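Local coordinates for protein probable glutaredoxin ssr2061 (Synechocystis sp., PDB 4MJE) that probably reduces low-molecular-weight disulfides and protein disulfides, drawing electrons from glutathione kept reduced by glutathione reductase and NADPH, at residues C29-A34 with G79-I84. The protein carries 1 engineered substitution. Numbering follows the deposited sequence.
Sequences CMRALA and GGCDDI. With SO4 (sulfate ion), chain C.
With SG swung anti to its backbone N (chi1 180°), Cys-81 reaches across to helix 27-39, where Arg-31 starts out in the same way, CG anti to N at chi1 -170°. The thiol therefore lies alongside the arginine's aliphatic stem: Cys-81 SG is 3.8 Å from Arg-31 CB, with CG and CD nearly as close. One residue on, Ala-32 presents its methyl to the root of the cysteine, CB to CB at 4.2 Å. Small side chains let the two helices come close, with the CA atoms of Ala-32 and Cys-81 5.1 Å apart and no hydrogen bond between the segments. Gly-80 holds the N-cap position of helix 81-89, and its N donates to Asp-83 OD2 at 2.9 Å, on the anti side of the carboxylate. A sulfate, probably from the crystallisation liquor, sits over this helix start: Cys-81 N donates to its O1 at 2.8 Å and Asp-82 N to its O3 at 2.9 Å. Farther along, Tyr-85 OH is hydrogen-bonded to Arg-31 O and so ties the two helices directly. This pairs the CxxC helix, carrying Cys-29, with the helix after the last sheet strand, as in the glutaredoxin version of the thioredoxin fold.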
ATOM      1  N   CYS A  29       0.984  -8.240  -9.131  1.00  4.27           N
ATOM      2  CA  CYS A  29       0.767  -8.163  -7.682  1.00  3.88           C
ATOM      3  C   CYS A  29       1.990  -8.682  -6.931  1.00  3.22           C
ATOM      4  O   CYS A  29       2.436  -8.073  -5.944  1.00  3.79           O
ATOM      5  CB  CYS A  29      -0.468  -8.978  -7.322  1.00  3.50           C
ATOM      6  SG  CYS A  29      -1.995  -8.267  -7.884  1.00  4.25           S
ATOM      7  N   MET A  30       2.545  -9.799  -7.384  1.00  4.39           N
ATOM      8  CA  MET A  30       3.715 -10.369  -6.734  1.00  3.56           C
ATOM      9  C   MET A  30       4.894  -9.388  -6.761  1.00  3.83           C
ATOM     10  O   MET A  30       5.605  -9.241  -5.769  1.00  4.45           O
ATOM     11  CB  MET A  30       4.066 -11.690  -7.411  1.00  4.56           C
ATOM     12  CG  MET A  30       3.080 -12.813  -7.124  1.00  5.54           C
ATOM     13  SD  MET A  30       3.223 -14.164  -8.293  1.00  6.30           S
ATOM     14  CE  MET A  30       4.855 -14.764  -7.883  1.00  9.90           C
ATOM     15  N   ARG A  31       5.086  -8.686  -7.868  1.00  4.46           N
ATOM     16  CA  ARG A  31       6.179  -7.728  -7.959  1.00  5.06           C
ATOM     17  C   ARG A  31       5.968  -6.535  -7.014  1.00  5.75           C
ATOM     18  O   ARG A  31       6.917  -6.024  -6.406  1.00  5.14           O
ATOM     19  CB  ARG A  31       6.321  -7.247  -9.409  1.00  8.37           C
ATOM     20  CG  ARG A  31       7.560  -6.430  -9.717  1.00 14.73           C
ATOM     21  CD  ARG A  31       7.679  -6.116 -11.191  1.00 19.40           C
ATOM     22  NE  ARG A  31       7.727  -7.347 -11.968  1.00 17.88           N
ATOM     23  CZ  ARG A  31       7.414  -7.448 -13.257  1.00 19.09           C
ATOM     24  NH1 ARG A  31       7.032  -6.378 -13.945  1.00 27.45           N
ATOM     25  NH2 ARG A  31       7.482  -8.629 -13.854  1.00 22.79           N
ATOM     26  N   ALA A  32       4.729  -6.059  -6.906  1.00  4.93           N
ATOM     27  CA  ALA A  32       4.414  -4.932  -6.032  1.00  4.98           C
ATOM     28  C   ALA A  32       4.602  -5.357  -4.572  1.00  4.47           C
ATOM     29  O   ALA A  32       5.150  -4.624  -3.753  1.00  4.64           O
ATOM     30  CB  ALA A  32       2.996  -4.468  -6.288  1.00  3.83           C
ATOM     31  N   LEU A  33       4.148  -6.559  -4.233  1.00  4.06           N
ATOM     32  CA  LEU A  33       4.338  -7.091  -2.887  1.00  3.54           C
ATOM     33  C   LEU A  33       5.811  -7.193  -2.538  1.00  5.11           C
ATOM     34  O   LEU A  33       6.200  -6.873  -1.415  1.00  4.79           O
ATOM     35  CB  LEU A  33       3.687  -8.458  -2.757  1.00  4.32           C
ATOM     36  CG  LEU A  33       2.157  -8.466  -2.681  1.00  4.79           C
ATOM     37  CD1 LEU A  33       1.643  -9.899  -2.889  1.00  6.06           C
ATOM     38  CD2 LEU A  33       1.628  -7.889  -1.391  1.00  4.05           C
ATOM     39  N   ALA A  34       6.633  -7.609  -3.493  1.00  4.82           N
ATOM     40  CA  ALA A  34       8.057  -7.708  -3.247  1.00  5.58           C
ATOM     41  C   ALA A  34       8.645  -6.365  -2.873  1.00  6.07           C
ATOM     42  O   ALA A  34       9.453  -6.284  -1.958  1.00  6.28           O
ATOM     43  CB  ALA A  34       8.762  -8.262  -4.448  1.00  6.60           C
ATOM     44  N   GLY A  79      -2.026   3.842  -7.308  1.00  7.03           N
ATOM     45  CA  GLY A  79      -2.077   3.183  -8.595  1.00  8.11           C
ATOM     46  C   GLY A  79      -1.677   1.741  -8.489  1.00  7.38           C
ATOM     47  O   GLY A  79      -1.941   1.071  -7.487  1.00  8.59           O
ATOM     48  N   GLY A  80      -1.016   1.261  -9.528  1.00  7.58           N
ATOM     49  CA  GLY A  80      -0.663  -0.138  -9.663  1.00  7.12           C
ATOM     50  C   GLY A  80       0.801  -0.418  -9.464  1.00  5.14           C
ATOM     51  O   GLY A  80       1.526   0.366  -8.865  1.00  6.69           O
ATOM     52  N   CYS A  81       1.226  -1.566  -9.969  1.00  6.37           N
ATOM     53  CA  CYS A  81       2.612  -1.990  -9.835  1.00  6.95           C
ATOM     54  C   CYS A  81       3.561  -1.006 -10.528  1.00  7.07           C
ATOM     55  O   CYS A  81       4.543  -0.567  -9.950  1.00  6.67           O
ATOM     56  CB  CYS A  81       2.770  -3.422 -10.364  1.00  7.34           C
ATOM     57  SG  CYS A  81       4.441  -4.069 -10.261  1.00  9.55           S
ATOM     58  N   ASP A  82       3.259  -0.666 -11.773  1.00  8.51           N
ATOM     59  CA  ASP A  82       4.104   0.279 -12.493  1.00  8.74           C
ATOM     60  C   ASP A  82       4.189   1.608 -11.760  1.00  7.30           C
ATOM     61  O   ASP A  82       5.261   2.213 -11.677  1.00  7.53           O
ATOM     62  CB  ASP A  82       3.646   0.465 -13.942  1.00 11.00           C
ATOM     63  CG  ASP A  82       4.045  -0.708 -14.824  1.00 15.68           C
ATOM     64  OD1 ASP A  82       4.522  -1.735 -14.286  1.00 17.57           O
ATOM     65  OD2 ASP A  82       3.877  -0.613 -16.058  1.00 24.06           O
ATOM     66  N   ASP A  83       3.090   2.038 -11.160  1.00  7.12           N
ATOM     67  CA  ASP A  83       3.092   3.326 -10.493  1.00  8.46           C
ATOM     68  C   ASP A  83       3.991   3.337  -9.281  1.00  7.05           C
ATOM     69  O   ASP A  83       4.723   4.291  -9.080  1.00  8.05           O
ATOM     70  CB  ASP A  83       1.673   3.744 -10.116  1.00  8.32           C
ATOM     71  CG  ASP A  83       0.800   3.960 -11.331  1.00 12.94           C
ATOM     72  OD1 ASP A  83       1.266   4.596 -12.305  1.00 16.07           O
ATOM     73  OD2 ASP A  83      -0.332   3.444 -11.355  1.00 13.16           O
ATOM     74  N   ILE A  84       3.948   2.283  -8.483  0.52  6.71           N
ATOM     75  CA  ILE A  84       4.764   2.279  -7.293  0.52  5.25           C
ATOM     76  C   ILE A  84       6.255   2.170  -7.635  0.52  5.73           C
ATOM     77  O   ILE A  84       7.093   2.860  -7.043  0.52  5.07           O
ATOM     78  CB  ILE A  84       4.296   1.204  -6.296  0.52  4.54           C
ATOM     79  CG1 ILE A  84       4.963   1.447  -4.945  0.52  7.07           C
ATOM     80  CG2 ILE A  84       4.568  -0.210  -6.800  0.52  9.62           C
ATOM     81  CD1 ILE A  84       4.338   0.663  -3.800  0.52  4.40           C
TER
HETATM   82  S   SO4 C 102       0.379  -2.424 -13.399  1.00 31.38           S
HETATM   83  O1  SO4 C 102      -0.308  -2.624 -12.121  1.00 17.94           O
HETATM   84  O2  SO4 C 102      -0.563  -2.612 -14.501  1.00 29.73           O
HETATM   85  O3  SO4 C 102       0.945  -1.081 -13.438  1.00 33.93           O
HETATM   86  O4  SO4 C 102       1.442  -3.417 -13.552  1.00 42.66           O